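Long-range contacts in ionotropic glutamate receptor bacterial homologue (Nostoc punctiforme, PDB 2PYY), which binds L-glutamate through its ligand-binding core and, as a bacterial relative of ionotropic glutamate receptors, probably couples this binding to channel opening: residues 90-95 with 152-157; 25-30 with 83-88. One frame throughout, in Å; residues are numbered along the deposited sequence.

Contact 1 (90-95 with 152-157); sequences LQIMVR and ADAVVF. With GLU (glutamic acid), chain E.
Antiparallel strand pairing, with Gln91 to Met93 of strand 86-94 set against Val155 to Phe157 of strand 154-158, forms this buried contact within the six-strand mixed sheet, in the lobe that also holds strands 114-118 and 133-137. The hydrogen-bonded pairs Gln91-Phe157 and Met93-Val155 each exchange two backbone bonds, among them Gln91 N to Phe157 O at 3.0 Å and Val155 N to Met93 O at 2.8 Å. Past Met93 and Val155 a water takes over: water 1 accepts from Arg95 N (2.9 Å) and donates to Asp153 O (2.7 Å), while Arg95 NE turns to Leu147 O.

Side chains alternate across the sheet. Met93 runs alongside Val155, and a bend at chi3 (81°) brings its CE to 4.0 Å from Val155 CB; Leu162 of helix 159-166 packs on Met93 and on Phe157 too. On the face that carries Ile92 and Val156, Ile92 CG1 meets Val156 CG2 at 4.2 Å, and Val94 CG1 presses tightly on Ala154 CB at 3.5 Å. The pairing belongs to one of the two sheets of a two-lobed periplasmic-binding-protein fold, whose ligand lies in the cleft between the lobes. There Phe157 offers its ring edge, CZ standing 3.9 Å from CD of the bound glutamate and OE1 lying in the ring plane. An alanine in place of Phe157 is likely to open a gap beside the ligand's side-chain carboxylate and take away Leu162's aromatic neighbour. Adjoining Asp158 hydrogen-bonds the ligand through OD2.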
ATOM      1  N   LEU B  90      -8.521   5.320  -0.587  1.00 20.35           N
ATOM      2  CA  LEU B  90      -9.634   4.508  -1.062  1.00 21.00           C
ATOM      3  C   LEU B  90     -10.943   5.006  -0.483  1.00 23.08           C
ATOM      4  O   LEU B  90     -10.992   5.480   0.653  1.00 22.17           O
ATOM      5  CB  LEU B  90      -9.425   3.052  -0.660  1.00 20.63           C
ATOM      6  CG  LEU B  90      -8.070   2.448  -1.027  1.00 19.72           C
ATOM      7  CD1 LEU B  90      -7.972   1.035  -0.474  1.00 18.73           C
ATOM      8  CD2 LEU B  90      -7.895   2.463  -2.534  1.00 20.83           C
ATOM      9  N   GLN B  91     -12.006   4.896  -1.267  1.00 24.07           N
ATOM     10  CA  GLN B  91     -13.318   5.319  -0.813  1.00 26.17           C
ATOM     11  C   GLN B  91     -14.376   4.421  -1.438  1.00 26.01           C
ATOM     12  O   GLN B  91     -14.123   3.759  -2.444  1.00 24.95           O
ATOM     13  CB  GLN B  91     -13.559   6.779  -1.194  1.00 31.10           C
ATOM     14  CG  GLN B  91     -14.731   7.422  -0.470  1.00 33.01           C
ATOM     15  CD  GLN B  91     -14.531   8.910  -0.274  1.00 36.29           C
ATOM     16  OE1 GLN B  91     -14.178   9.625  -1.212  1.00 38.08           O
ATOM     17  NE2 GLN B  91     -14.757   9.391   0.953  1.00 38.33           N
ATOM     18  N   ILE B  92     -15.558   4.407  -0.834  1.00 25.43           N
ATOM     19  CA  ILE B  92     -16.653   3.579  -1.311  1.00 25.47           C
ATOM     20  C   ILE B  92     -17.622   4.352  -2.208  1.00 24.85           C
ATOM     21  O   ILE B  92     -17.871   5.540  -1.993  1.00 24.38           O
ATOM     22  CB  ILE B  92     -17.453   2.980  -0.118  1.00 24.92           C
ATOM     23  CG1 ILE B  92     -16.505   2.272   0.855  1.00 25.81           C
ATOM     24  CG2 ILE B  92     -18.487   2.002  -0.630  1.00 26.88           C
ATOM     25  CD1 ILE B  92     -17.179   1.757   2.121  1.00 24.32           C
ATOM     26  N   MET B  93     -18.152   3.664  -3.220  1.00 23.05           N
ATOM     27  CA  MET B  93     -19.120   4.235  -4.154  1.00 23.10           C
ATOM     28  C   MET B  93     -20.191   3.186  -4.456  1.00 26.52           C
ATOM     29  O   MET B  93     -19.872   2.047  -4.797  1.00 25.51           O
ATOM     30  CB  MET B  93     -18.439   4.654  -5.463  1.00 22.31           C
ATOM     31  CG  MET B  93     -19.408   5.185  -6.512  1.00 22.29           C
ATOM     32  SD  MET B  93     -18.617   5.819  -8.019  1.00 24.44           S
ATOM     33  CE  MET B  93     -18.296   4.245  -8.931  1.00 22.02           C
ATOM     34  N   VAL B  94     -21.460   3.568  -4.316  1.00 29.24           N
ATOM     35  CA  VAL B  94     -22.570   2.652  -4.578  1.00 32.07           C
ATOM     36  C   VAL B  94     -23.585   3.315  -5.499  1.00 33.79           C
ATOM     37  O   VAL B  94     -23.484   4.508  -5.774  1.00 34.32           O
ATOM     38  CB  VAL B  94     -23.286   2.235  -3.268  1.00 31.61           C
ATOM     39  CG1 VAL B  94     -22.320   1.494  -2.343  1.00 32.64           C
ATOM     40  CG2 VAL B  94     -23.845   3.457  -2.569  1.00 32.32           C
ATOM     41  N   ARG B  95     -24.548   2.538  -5.987  1.00 36.59           N
ATOM     42  CA  ARG B  95     -25.588   3.072  -6.864  1.00 40.05           C
ATOM     43  C   ARG B  95     -26.537   3.946  -6.058  1.00 41.90           C
ATOM     44  O   ARG B  95     -26.822   3.651  -4.899  1.00 42.63           O
ATOM     45  CB  ARG B  95     -26.380   1.934  -7.508  1.00 41.89           C
ATOM     46  CG  ARG B  95     -25.747   1.371  -8.761  1.00 43.66           C
ATOM     47  CD  ARG B  95     -26.552   0.213  -9.337  1.00 46.20           C
ATOM     48  NE  ARG B  95     -26.274  -1.040  -8.642  1.00 47.77           N
ATOM     49  CZ  ARG B  95     -26.863  -1.427  -7.517  1.00 47.69           C
ATOM     50  NH1 ARG B  95     -27.785  -0.663  -6.946  1.00 47.17           N
ATOM     51  NH2 ARG B  95     -26.514  -2.576  -6.953  1.00 48.09           N
ATOM     52  N   ALA B 152     -22.050  -6.015  -9.220  1.00 34.31           N
ATOM     53  CA  ALA B 152     -21.373  -5.660  -7.982  1.00 32.15           C
ATOM     54  C   ALA B 152     -22.314  -4.770  -7.180  1.00 31.26           C
ATOM     55  O   ALA B 152     -23.118  -4.035  -7.749  1.00 29.53           O
ATOM     56  CB  ALA B 152     -20.073  -4.922  -8.285  1.00 31.94           C
ATOM     57  N   ASP B 153     -22.194  -4.841  -5.859  1.00 31.03           N
ATOM     58  CA  ASP B 153     -23.023  -4.065  -4.942  1.00 31.33           C
ATOM     59  C   ASP B 153     -22.441  -2.668  -4.743  1.00 31.57           C
ATOM     60  O   ASP B 153     -23.172  -1.689  -4.558  1.00 31.23           O
ATOM     61  CB  ASP B 153     -23.092  -4.783  -3.593  1.00 31.34           C
ATOM     62  CG  ASP B 153     -23.605  -6.209  -3.715  1.00 33.09           C
ATOM     63  OD1 ASP B 153     -23.075  -7.099  -3.007  1.00 31.69           O
ATOM     64  OD2 ASP B 153     -24.544  -6.423  -4.515  1.00 34.54           O
ATOM     65  N   ALA B 154     -21.116  -2.598  -4.773  1.00 29.60           N
ATOM     66  CA  ALA B 154     -20.403  -1.348  -4.593  1.00 29.18           C
ATOM     67  C   ALA B 154     -19.064  -1.374  -5.320  1.00 29.07           C
ATOM     68  O   ALA B 154     -18.657  -2.396  -5.873  1.00 27.75           O
ATOM     69  CB  ALA B 154     -20.165  -1.096  -3.112  1.00 29.18           C
ATOM     70  N   VAL B 155     -18.390  -0.230  -5.308  1.00 27.10           N
ATOM     71  CA  VAL B 155     -17.077  -0.081  -5.917  1.00 25.65           C
ATOM     72  C   VAL B 155     -16.167   0.628  -4.914  1.00 24.26           C
ATOM     73  O   VAL B 155     -16.579   1.582  -4.257  1.00 26.14           O
ATOM     74  CB  VAL B 155     -17.138   0.778  -7.198  1.00 26.96           C
ATOM     75  CG1 VAL B 155     -15.735   1.065  -7.700  1.00 26.90           C
ATOM     76  CG2 VAL B 155     -17.950   0.089  -8.264  1.00 26.58           C
ATOM     77  N   VAL B 156     -14.938   0.149  -4.785  1.00 21.14           N
ATOM     78  CA  VAL B 156     -13.959   0.767  -3.900  1.00 20.21           C
ATOM     79  C   VAL B 156     -12.757   1.101  -4.776  1.00 20.25           C
ATOM     80  O   VAL B 156     -12.170   0.224  -5.404  1.00 14.18           O
ATOM     81  CB  VAL B 156     -13.508  -0.181  -2.770  1.00 20.17           C
ATOM     82  CG1 VAL B 156     -12.341   0.434  -2.016  1.00 20.47           C
ATOM     83  CG2 VAL B 156     -14.667  -0.434  -1.811  1.00 22.46           C
ATOM     84  N   PHE B 157     -12.393   2.376  -4.812  1.00 18.67           N
ATOM     85  CA  PHE B 157     -11.286   2.807  -5.636  1.00 18.79           C
ATOM     86  C   PHE B 157     -10.750   4.139  -5.122  1.00 18.95           C
ATOM     87  O   PHE B 157     -11.222   4.667  -4.107  1.00 19.27           O
ATOM     88  CB  PHE B 157     -11.785   2.909  -7.082  1.00 18.61           C
ATOM     89  CG  PHE B 157     -10.709   2.794  -8.114  1.00 19.26           C
ATOM     90  CD1 PHE B 157      -9.725   1.828  -8.008  1.00 18.05           C
ATOM     91  CD2 PHE B 157     -10.700   3.643  -9.218  1.00 19.35           C
ATOM     92  CE1 PHE B 157      -8.731   1.703  -9.000  1.00 18.56           C
ATOM     93  CE2 PHE B 157      -9.718   3.531 -10.213  1.00 18.66           C
ATOM     94  CZ  PHE B 157      -8.733   2.562 -10.105  1.00 17.11           C
TER
HETATM   95  N   GLU E2620      -3.709   4.077  -6.862  1.00 16.95           N
HETATM   96  CA  GLU E2620      -3.994   2.703  -7.370  1.00 17.76           C
HETATM   97  C   GLU E2620      -2.753   1.828  -7.219  1.00 17.99           C
HETATM   98  O   GLU E2620      -1.640   2.395  -7.204  1.00 17.78           O
HETATM   99  CB  GLU E2620      -4.396   2.757  -8.844  1.00 18.83           C
HETATM  100  CG  GLU E2620      -4.827   1.413  -9.422  1.00 17.19           C
HETATM  101  CD  GLU E2620      -5.072   1.464 -10.925  1.00 17.15           C
HETATM  102  OE1 GLU E2620      -5.630   0.490 -11.470  1.00 14.43           O
HETATM  103  OE2 GLU E2620      -4.701   2.477 -11.557  1.00 15.35           O
HETATM  104  OXT GLU E2620      -2.902   0.592  -7.123  1.00 18.44           O
HETATM  105  O   HOH W   1     -25.240  -0.055  -4.952  1.00 42.37           O

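Contact 2 (25-30 with 83-88); sequences GFSIDL and LPIFAS
The first turn of helix 26-38 faces the loop that leads into strand 86-94, the backbones coming nearest at Ser27 and Ile85, whose CA atoms are 8.5 Å apart. Gly25 is the N-cap, its carbonyl O accepting from Asp29 N at 3.0 Å as the helix begins. Across from it, two residues, Ile85 and Phe86, bond to the single residue Tyr186 of strand 175-190, which makes a classic beta bulge at the entry to the strand.

The gap is bridged by side chains and by one carbonyl, that of Ile85. Phe26, its CG anti to the backbone N (chi1 175°), extends toward the bulge and receives the edge of Phe86 over one ring face in an offset edge-to-face stack, centroids 5.5 Å apart and planes at 69°; Phe26 CE2 and Phe86 CD1 come within 3.7 Å. The same CE2 presents the ring edge to Ile85 O at 3.8 Å, with that oxygen in the ring plane, while Tyr213 OH supplies its hydrogen bond. One turn on, Leu30 CD2 fits against the branch point of Ile85, 3.6 Å from its CB and 3.7 Å from its CG2. Ser27 OG is held by Ala67 O. Phe15 and Phe221 enlarge the aromatic cluster around Phe86, and Leu204 and Leu216 enclose the aliphatic part. The arrangement joins the hydrophobic core of one lobe to the start of a strand that crosses to the other, as interlobe strands do in binding proteins of this type.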
ATOM      1  N   GLY B  25      -3.832  15.752 -18.140  1.00 15.88           N
ATOM      2  CA  GLY B  25      -4.185  15.425 -16.776  1.00 16.58           C
ATOM      3  C   GLY B  25      -3.185  15.984 -15.794  1.00 15.64           C
ATOM      4  O   GLY B  25      -2.125  16.493 -16.171  1.00 17.01           O
ATOM      5  N   PHE B  26      -3.516  15.872 -14.517  1.00 11.80           N
ATOM      6  CA  PHE B  26      -2.634  16.389 -13.488  1.00 11.82           C
ATOM      7  C   PHE B  26      -1.232  15.775 -13.509  1.00 12.78           C
ATOM      8  O   PHE B  26      -0.238  16.492 -13.489  1.00 12.79           O
ATOM      9  CB  PHE B  26      -3.256  16.186 -12.110  1.00 10.38           C
ATOM     10  CG  PHE B  26      -2.360  16.593 -10.984  1.00 12.13           C
ATOM     11  CD1 PHE B  26      -2.238  17.933 -10.619  1.00 11.29           C
ATOM     12  CD2 PHE B  26      -1.652  15.629 -10.273  1.00 10.07           C
ATOM     13  CE1 PHE B  26      -1.421  18.300  -9.547  1.00 12.34           C
ATOM     14  CE2 PHE B  26      -0.839  15.978  -9.206  1.00 11.26           C
ATOM     15  CZ  PHE B  26      -0.722  17.319  -8.837  1.00 13.64           C
ATOM     16  N   SER B  27      -1.137  14.449 -13.543  1.00 13.08           N
ATOM     17  CA  SER B  27       0.188  13.839 -13.552  1.00 13.35           C
ATOM     18  C   SER B  27       0.958  14.136 -14.827  1.00 12.46           C
ATOM     19  O   SER B  27       2.179  14.308 -14.784  1.00 12.09           O
ATOM     20  CB  SER B  27       0.105  12.331 -13.348  1.00 11.53           C
ATOM     21  OG  SER B  27      -0.592  12.042 -12.145  1.00 14.39           O
ATOM     22  N   ILE B  28       0.259  14.165 -15.958  1.00 13.87           N
ATOM     23  CA  ILE B  28       0.906  14.495 -17.223  1.00 13.85           C
ATOM     24  C   ILE B  28       1.541  15.899 -17.104  1.00 13.63           C
ATOM     25  O   ILE B  28       2.703  16.100 -17.468  1.00 14.87           O
ATOM     26  CB  ILE B  28      -0.125  14.461 -18.416  1.00 12.46           C
ATOM     27  CG1 ILE B  28      -0.646  13.033 -18.607  1.00 11.49           C
ATOM     28  CG2 ILE B  28       0.550  14.879 -19.732  1.00 16.62           C
ATOM     29  CD1 ILE B  28       0.459  12.007 -18.857  1.00  9.64           C
ATOM     30  N   ASP B  29       0.790  16.871 -16.587  1.00 14.13           N
ATOM     31  CA  ASP B  29       1.332  18.236 -16.432  1.00 15.64           C
ATOM     32  C   ASP B  29       2.451  18.318 -15.398  1.00 15.84           C
ATOM     33  O   ASP B  29       3.446  19.022 -15.586  1.00 15.20           O
ATOM     34  CB  ASP B  29       0.236  19.233 -16.032  1.00 17.23           C
ATOM     35  CG  ASP B  29      -0.793  19.437 -17.128  1.00 18.99           C
ATOM     36  OD1 ASP B  29      -0.493  19.100 -18.292  1.00 21.32           O
ATOM     37  OD2 ASP B  29      -1.889  19.945 -16.827  1.00 20.45           O
ATOM     38  N   LEU B  30       2.284  17.602 -14.291  1.00 14.32           N
ATOM     39  CA  LEU B  30       3.308  17.618 -13.252  1.00 13.96           C
ATOM     40  C   LEU B  30       4.614  17.013 -13.774  1.00 13.96           C
ATOM     41  O   LEU B  30       5.685  17.588 -13.589  1.00 13.37           O
ATOM     42  CB  LEU B  30       2.838  16.854 -12.009  1.00 15.25           C
ATOM     43  CG  LEU B  30       3.803  16.876 -10.827  1.00 15.82           C
ATOM     44  CD1 LEU B  30       3.976  18.303 -10.356  1.00 13.67           C
ATOM     45  CD2 LEU B  30       3.268  16.005  -9.702  1.00 15.12           C
ATOM     46  N   LEU B  83       9.297  11.641  -3.714  1.00 17.42           N
ATOM     47  CA  LEU B  83       8.479  12.187  -2.646  1.00 18.74           C
ATOM     48  C   LEU B  83       7.059  12.111  -3.179  1.00 18.14           C
ATOM     49  O   LEU B  83       6.853  12.110  -4.383  1.00 18.79           O
ATOM     50  CB  LEU B  83       8.846  13.650  -2.420  1.00 15.46           C
ATOM     51  CG  LEU B  83      10.197  13.834  -1.745  1.00 18.41           C
ATOM     52  CD1 LEU B  83      10.667  15.298  -1.828  1.00 16.05           C
ATOM     53  CD2 LEU B  83      10.068  13.377  -0.313  1.00 18.14           C
ATOM     54  N   PRO B  84       6.062  12.043  -2.296  1.00 20.24           N
ATOM     55  CA  PRO B  84       4.668  11.974  -2.748  1.00 19.24           C
ATOM     56  C   PRO B  84       4.295  13.143  -3.664  1.00 18.21           C
ATOM     57  O   PRO B  84       4.734  14.275  -3.445  1.00 17.76           O
ATOM     58  CB  PRO B  84       3.874  11.981  -1.437  1.00 21.32           C
ATOM     59  CG  PRO B  84       4.815  12.629  -0.448  1.00 22.87           C
ATOM     60  CD  PRO B  84       6.151  12.045  -0.828  1.00 20.63           C
ATOM     61  N   ILE B  85       3.502  12.871  -4.698  1.00 15.16           N
ATOM     62  CA  ILE B  85       3.091  13.939  -5.614  1.00 13.39           C
ATOM     63  C   ILE B  85       1.637  14.302  -5.390  1.00 12.08           C
ATOM     64  O   ILE B  85       1.133  15.257  -5.985  1.00 11.47           O
ATOM     65  CB  ILE B  85       3.193  13.531  -7.098  1.00 12.36           C
ATOM     66  CG1 ILE B  85       2.318  12.291  -7.338  1.00  9.76           C
ATOM     67  CG2 ILE B  85       4.637  13.319  -7.476  1.00 10.15           C
ATOM     68  CD1 ILE B  85       2.247  11.836  -8.759  1.00 13.32           C
ATOM     69  N   PHE B  86       0.964  13.528  -4.546  1.00 10.45           N
ATOM     70  CA  PHE B  86      -0.457  13.736  -4.283  1.00 13.20           C
ATOM     71  C   PHE B  86      -0.925  12.953  -3.056  1.00 13.37           C
ATOM     72  O   PHE B  86      -0.389  11.888  -2.752  1.00 14.38           O
ATOM     73  CB  PHE B  86      -1.257  13.264  -5.502  1.00 13.45           C
ATOM     74  CG  PHE B  86      -2.647  13.831  -5.581  1.00 13.99           C
ATOM     75  CD1 PHE B  86      -2.891  15.013  -6.276  1.00 15.78           C
ATOM     76  CD2 PHE B  86      -3.714  13.177  -4.981  1.00 16.01           C
ATOM     77  CE1 PHE B  86      -4.190  15.534  -6.379  1.00 16.49           C
ATOM     78  CE2 PHE B  86      -5.015  13.684  -5.073  1.00 14.73           C
ATOM     79  CZ  PHE B  86      -5.250  14.867  -5.777  1.00 15.42           C
ATOM     80  N   ALA B  87      -1.930  13.480  -2.362  1.00 15.01           N
ATOM     81  CA  ALA B  87      -2.508  12.823  -1.190  1.00 16.21           C
ATOM     82  C   ALA B  87      -3.854  12.260  -1.637  1.00 18.23           C
ATOM     83  O   ALA B  87      -4.738  13.007  -2.063  1.00 18.62           O
ATOM     84  CB  ALA B  87      -2.711  13.840  -0.053  1.00 20.70           C
ATOM     85  N   SER B  88      -4.015  10.944  -1.549  1.00 18.30           N
ATOM     86  CA  SER B  88      -5.257  10.290  -1.986  1.00 19.83           C
ATOM     87  C   SER B  88      -5.686   9.178  -1.019  1.00 18.63           C
ATOM     88  O   SER B  88      -5.214   9.122   0.109  1.00 20.94           O
ATOM     89  CB  SER B  88      -5.053   9.708  -3.391  1.00 18.19           C
ATOM     90  OG  SER B  88      -6.237   9.128  -3.910  1.00 20.39           O
TER

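How the contacts relate
Strand 86-94 ties the two contacts together: contact 2 engages its beginning and contact 1 the rest, the segments 83-88 and 90-95 being separated by a single residue. They do not otherwise touch. Their centres are 23 Å apart and lie on opposite sides of the chain's centre, contact 2 about 9 Å from it and contact 1 about 15 Å. One strand thus runs from helix packing in one lobe to sheet pairing in the other. The glutamate pocket is reached directly by contact 1, through Phe157, whereas the Phe86 side chain of contact 2 stays about 9 Å from the ligand.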